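Local coordinates for protein dipeptidase (Streptococcus thermophilus, PDB 3PEB) that is probably a manganese-dependent hydrolase of the M24B peptidase family, represented here by its N-terminal creatinase/prolidase domain alone, at residues L107-T110 against K111-L115; E124-T127 against P128-H131. All blocks are in the same frame, centred on the assembly; numbering follows the deposited sequence. Where two conformers were deposited one is given.

Contact 1 and contact 2 are two helix starts that follow one another in the chain. Contact 1 (107-115) opens helix 109-118, which links strand 96-102 to strand 122-125; contact 2 (124-131) begins at the end of that second strand and turns into helix 127-133. Their centres lie about 16 Å apart and their nearest atoms about 7 Å, so the two do not touch. In both, an asparagine side-chain oxygen takes a backbone N-H at the start of a helix, but with quite different geometry. The side chain of Leu-115 comes within about 8 Å of a bound sodium ion, probably the one at Gln-116 and Phe-119.

Contact 1. Residues L107-T110 against K111-L115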
loop_
_atom_site.group_PDB
_atom_site.type_symbol
_atom_site.label_atom_id
_atom_site.label_comp_id
_atom_site.label_asym_id
_atom_site.label_seq_id
_atom_site.Cartn_x
_atom_site.Cartn_y
_atom_site.Cartn_z
ATOM N N LEU A 107 2.612 -3.243 -10.403
ATOM C CA LEU A 107 3.311 -1.966 -10.477
ATOM C C LEU A 107 3.992 -1.795 -11.812
ATOM O O LEU A 107 4.704 -2.680 -12.265
ATOM C CB LEU A 107 4.423 -1.851 -9.451
ATOM C CG LEU A 107 4.159 -1.525 -8.031
ATOM C CD1 LEU A 107 5.537 -1.534 -7.310
ATOM C CD2 LEU A 107 3.367 -0.193 -7.819
ATOM N N ASN A 108 3.757 -0.671 -12.453
ATOM C CA ASN A 108 4.565 -0.299 -13.601
ATOM C C ASN A 108 5.869 0.330 -13.151
ATOM O O ASN A 108 6.035 0.619 -11.980
ATOM C CB ASN A 108 3.775 0.499 -14.636
ATOM C CG ASN A 108 3.360 1.876 -14.145
ATOM O OD1 ASN A 108 3.808 2.324 -13.112
ATOM N ND2 ASN A 108 2.455 2.514 -14.884
ATOM N N VAL A 109 6.798 0.512 -14.074
ATOM C CA VAL A 109 8.123 1.023 -13.734
ATOM C C VAL A 109 8.020 2.485 -13.237
ATOM O O VAL A 109 8.725 2.867 -12.303
ATOM C CB VAL A 109 9.089 0.869 -14.906
ATOM C CG1 VAL A 109 10.410 1.642 -14.655
ATOM C CG2 VAL A 109 9.365 -0.641 -15.174
ATOM N N THR A 110 7.095 3.246 -13.802
ATOM C CA THR A 110 6.874 4.640 -13.376
ATOM C C THR A 110 6.513 4.704 -11.880
ATOM O O THR A 110 7.102 5.464 -11.132
ATOM C CB THR A 110 5.765 5.278 -14.233
ATOM O OG1 THR A 110 6.169 5.214 -15.603
ATOM C CG2 THR A 110 5.492 6.746 -13.821
ATOM N N LYS A 111 5.580 3.864 -11.432
ATOM C CA LYS A 111 5.182 3.855 -10.038
ATOM C C LYS A 111 6.284 3.298 -9.146
ATOM O O LYS A 111 6.508 3.767 -8.031
ATOM C CB LYS A 111 3.892 3.029 -9.846
ATOM C CG LYS A 111 2.632 3.680 -10.441
ATOM C CD LYS A 111 1.396 2.825 -10.098
ATOM C CE LYS A 111 0.129 3.395 -10.758
ATOM N NZ LYS A 111 -1.053 2.692 -10.142
ATOM N N PHE A 112 6.969 2.274 -9.625
ATOM C CA PHE A 112 8.081 1.715 -8.882
ATOM C C PHE A 112 9.167 2.791 -8.644
ATOM O O PHE A 112 9.696 2.916 -7.500
ATOM C CB PHE A 112 8.621 0.500 -9.633
ATOM C CG PHE A 112 9.743 -0.206 -8.939
ATOM C CD1 PHE A 112 9.553 -0.775 -7.696
ATOM C CD2 PHE A 112 10.980 -0.326 -9.533
ATOM C CE1 PHE A 112 10.595 -1.451 -7.050
ATOM C CE2 PHE A 112 12.024 -0.996 -8.889
ATOM C CZ PHE A 112 11.818 -1.556 -7.639
ATOM N N GLN A 113 9.506 3.542 -9.692
ATOM C CA GLN A 113 10.476 4.644 -9.576
ATOM C C GLN A 113 9.984 5.723 -8.588
ATOM O O GLN A 113 10.754 6.186 -7.746
ATOM C CB GLN A 113 10.861 5.217 -10.958
ATOM C CG GLN A 113 11.701 4.208 -11.722
ATOM C CD GLN A 113 12.453 4.779 -12.907
ATOM O OE1 GLN A 113 13.474 4.203 -13.322
ATOM N NE2 GLN A 113 11.976 5.897 -13.457
ATOM N N GLY A 114 8.691 6.036 -8.630
ATOM C CA GLY A 114 8.092 6.981 -7.669
ATOM C C GLY A 114 8.262 6.485 -6.242
ATOM O O GLY A 114 8.712 7.239 -5.374
ATOM N N LEU A 115 7.938 5.216 -6.002
ATOM C CA LEU A 115 8.055 4.616 -4.653
ATOM C C LEU A 115 9.488 4.621 -4.195
ATOM O O LEU A 115 9.789 4.822 -3.006
ATOM C CB LEU A 115 7.497 3.190 -4.618
ATOM C CG LEU A 115 5.974 3.094 -4.732
ATOM C CD1 LEU A 115 5.577 1.606 -4.952
ATOM C CD2 LEU A 115 5.278 3.731 -3.522
#
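Asn-108 caps the start of the helix: its OD1 accepts the backbone N-H of Lys-111 at 2.9 Å, with an N-H...O angle of 161° and the donor tilted 23° from the amide plane. With CG between the backbone N and the carbonyl carbon (chi1 67°), OD1 is brought round to that N-H and the side chain folds back over the first turn. The same oxygen also lies against the aliphatic stem of Lys-111, 3.2 Å from its CG, where the two side chains run at about a right angle; beyond that point the lysine chain stays extended and leads away from the cap.

The backbone takes over from there. Phe-112 N donates to Asn-108 O at 3.0 Å, Gln-113 N to Val-109 O and Gly-114 N to Thr-110 O, the regular i to i+4 ladder of an alpha-helix.

Apolar contacts are led by Leu-107, just ahead of the cap. Its CD2 rests 3.8 Å from Lys-111 CB, and both its methyls meet Leu-115 CD1, the Leu-107 CD1 at 3.9 Å. That same CD1 approaches the Phe-112 ring obliquely, 4.1 Å from the ring's CD1. On another side of the turn, Val-109 CG1 lies 4.1 Å from Gln-113 CG, a contact between two exposed side chains.

Helix 109-118 is the crossover helix of a beta-alpha-beta unit, joining the parallel neighbours 96-102 and 122-125. Its first turn is laid partly against the sheet: Leu-107 and Leu-115 both reach Phe-46 of strand 46-50, Leu-107 also touches Ser-25, and the Phe-112 ring packs edge-to-face with Phe-123 of strand 122-125.

Contact 2. Residues E124-T127 against P128-H131; sequences ENLT and PFIH
Pro-128 CD packs against the amide of Asn-125, 3.6 Å from ND2, and the two side chains meet at about a right angle. That amide is also a polar link at the turn: its OD1 accepts Thr-127 N at 3.0 Å, but the donor stands above the carbonyl plane, 60° out of it, although the N-H points well at the oxygen (163°). Outside the turn, OD1 also accepts from Phe-104 N, so one oxygen ties the turn to the chain beyond strand 96-102.

Two backbone bonds then start the helix, Ile-130 N to Leu-126 O at 3.1 Å and His-131 N to Thr-127 O at 3.0 Å. Proline has no N-H to give, so its place at the first turn costs no bond. A water spans the bend, donating to Asn-125 O and accepting from Phe-129 N at 2.9 Å.

The apolar packing belongs to Leu-126. With CG anti to its amide nitrogen (chi1 -168°), it brings that CG 4.0 Å from Ile-130 CG1, while its CD1 sits more loosely by the Phe-129 ring, 4.4 Å from CD2. Leu-126 also reaches Ala-22 and Val-24 of strand 21-24, and the Phe-129 ring stacks on Phe-13 of helix 6-16. Separately, the side chains of Thr-127 and His-131 run alongside each other in the same direction, a van der Waals contact that is less certain because His-131 is modelled in two positions.

This is a strand-to-helix connection in which the side chain of Asn-125 closes an Asx turn, its capping bond to Thr-127 N leading into helix 127-133. It carries the chain out of strand 122-125, an outermost strand of the mixed sheet within this chain, in the creatinase/prolidase N-terminal domain.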
loop_
_atom_site.group_PDB
_atom_site.type_symbol
_atom_site.label_atom_id
_atom_site.label_comp_id
_atom_site.label_asym_id
_atom_site.label_seq_id
_atom_site.Cartn_x
_atom_site.Cartn_y
_atom_site.Cartn_z
ATOM N N GLU A 124 11.059 -6.507 -2.727
ATOM C CA GLU A 124 10.843 -7.915 -3.024
ATOM C C GLU A 124 9.415 -8.093 -3.489
ATOM O O GLU A 124 8.574 -7.242 -3.233
ATOM C CB GLU A 124 11.075 -8.789 -1.793
ATOM C CG GLU A 124 12.518 -8.794 -1.255
ATOM C CD GLU A 124 13.518 -9.494 -2.163
ATOM O OE1 GLU A 124 13.103 -10.202 -3.115
ATOM O OE2 GLU A 124 14.739 -9.332 -1.914
ATOM N N ASN A 125 9.152 -9.202 -4.176
ATOM C CA ASN A 125 7.878 -9.431 -4.864
ATOM C C ASN A 125 6.811 -10.117 -3.972
ATOM O O ASN A 125 7.005 -11.226 -3.522
ATOM C CB ASN A 125 8.115 -10.307 -6.083
ATOM C CG ASN A 125 6.938 -10.360 -7.016
ATOM O OD1 ASN A 125 5.952 -9.631 -6.852
ATOM N ND2 ASN A 125 7.064 -11.195 -8.068
ATOM N N LEU A 126 5.705 -9.419 -3.759
ATOM C CA LEU A 126 4.538 -9.874 -2.990
ATOM C C LEU A 126 3.541 -10.652 -3.822
ATOM O O LEU A 126 2.662 -11.322 -3.267
ATOM C CB LEU A 126 3.806 -8.661 -2.422
ATOM C CG LEU A 126 2.722 -8.895 -1.351
ATOM C CD1 LEU A 126 3.329 -9.541 -0.089
ATOM C CD2 LEU A 126 2.069 -7.551 -1.040
ATOM N N THR A 127 3.643 -10.577 -5.153
ATOM C CA THR A 127 2.600 -11.131 -5.998
ATOM C C THR A 127 2.369 -12.635 -5.779
ATOM O O THR A 127 1.215 -13.084 -5.723
ATOM C CB THR A 127 2.840 -10.784 -7.516
ATOM O OG1 THR A 127 2.556 -9.395 -7.741
ATOM C CG2 THR A 127 1.905 -11.632 -8.396
ATOM N N PRO A 128 3.445 -13.429 -5.657
ATOM C CA PRO A 128 3.237 -14.858 -5.426
ATOM C C PRO A 128 2.432 -15.157 -4.142
ATOM O O PRO A 128 1.517 -15.988 -4.161
ATOM C CB PRO A 128 4.662 -15.405 -5.338
ATOM C CG PRO A 128 5.460 -14.485 -6.239
ATOM C CD PRO A 128 4.863 -13.123 -5.939
ATOM N N PHE A 129 2.725 -14.432 -3.069
ATOM C CA PHE A 129 1.965 -14.597 -1.846
ATOM C C PHE A 129 0.490 -14.220 -2.023
ATOM O O PHE A 129 -0.405 -14.957 -1.535
ATOM C CB PHE A 129 2.585 -13.846 -0.693
ATOM C CG PHE A 129 1.882 -14.113 0.616
ATOM C CD1 PHE A 129 1.911 -15.384 1.163
ATOM C CD2 PHE A 129 1.144 -13.126 1.254
ATOM C CE1 PHE A 129 1.233 -15.670 2.363
ATOM C CE2 PHE A 129 0.468 -13.415 2.461
ATOM C CZ PHE A 129 0.521 -14.675 2.992
ATOM N N ILE A 130 0.215 -13.129 -2.747
ATOM C CA ILE A 130 -1.171 -12.739 -2.980
ATOM C C ILE A 130 -1.925 -13.865 -3.712
ATOM O O ILE A 130 -3.039 -14.212 -3.316
ATOM C CB ILE A 130 -1.310 -11.388 -3.715
ATOM C CG1 ILE A 130 -0.706 -10.232 -2.893
ATOM C CG2 ILE A 130 -2.779 -11.098 -4.077
ATOM C CD1 ILE A 130 -1.176 -10.115 -1.465
ATOM N N HIS A 131 -1.319 -14.446 -4.752
ATOM C CA HIS A 131 -1.949 -15.572 -5.452
ATOM C C HIS A 131 -2.179 -16.764 -4.510
ATOM O O HIS A 131 -3.241 -17.388 -4.539
ATOM C CB HIS A 131 -1.118 -15.994 -6.670
ATOM C CG HIS A 131 -1.124 -14.994 -7.787
ATOM N ND1 HIS A 131 -2.244 -14.266 -8.133
ATOM C CD2 HIS A 131 -0.154 -14.625 -8.657
ATOM C CE1 HIS A 131 -1.953 -13.470 -9.149
ATOM N NE2 HIS A 131 -0.693 -13.677 -9.492
HETATM O O HOH W 1 5.372 -13.232 -2.572
#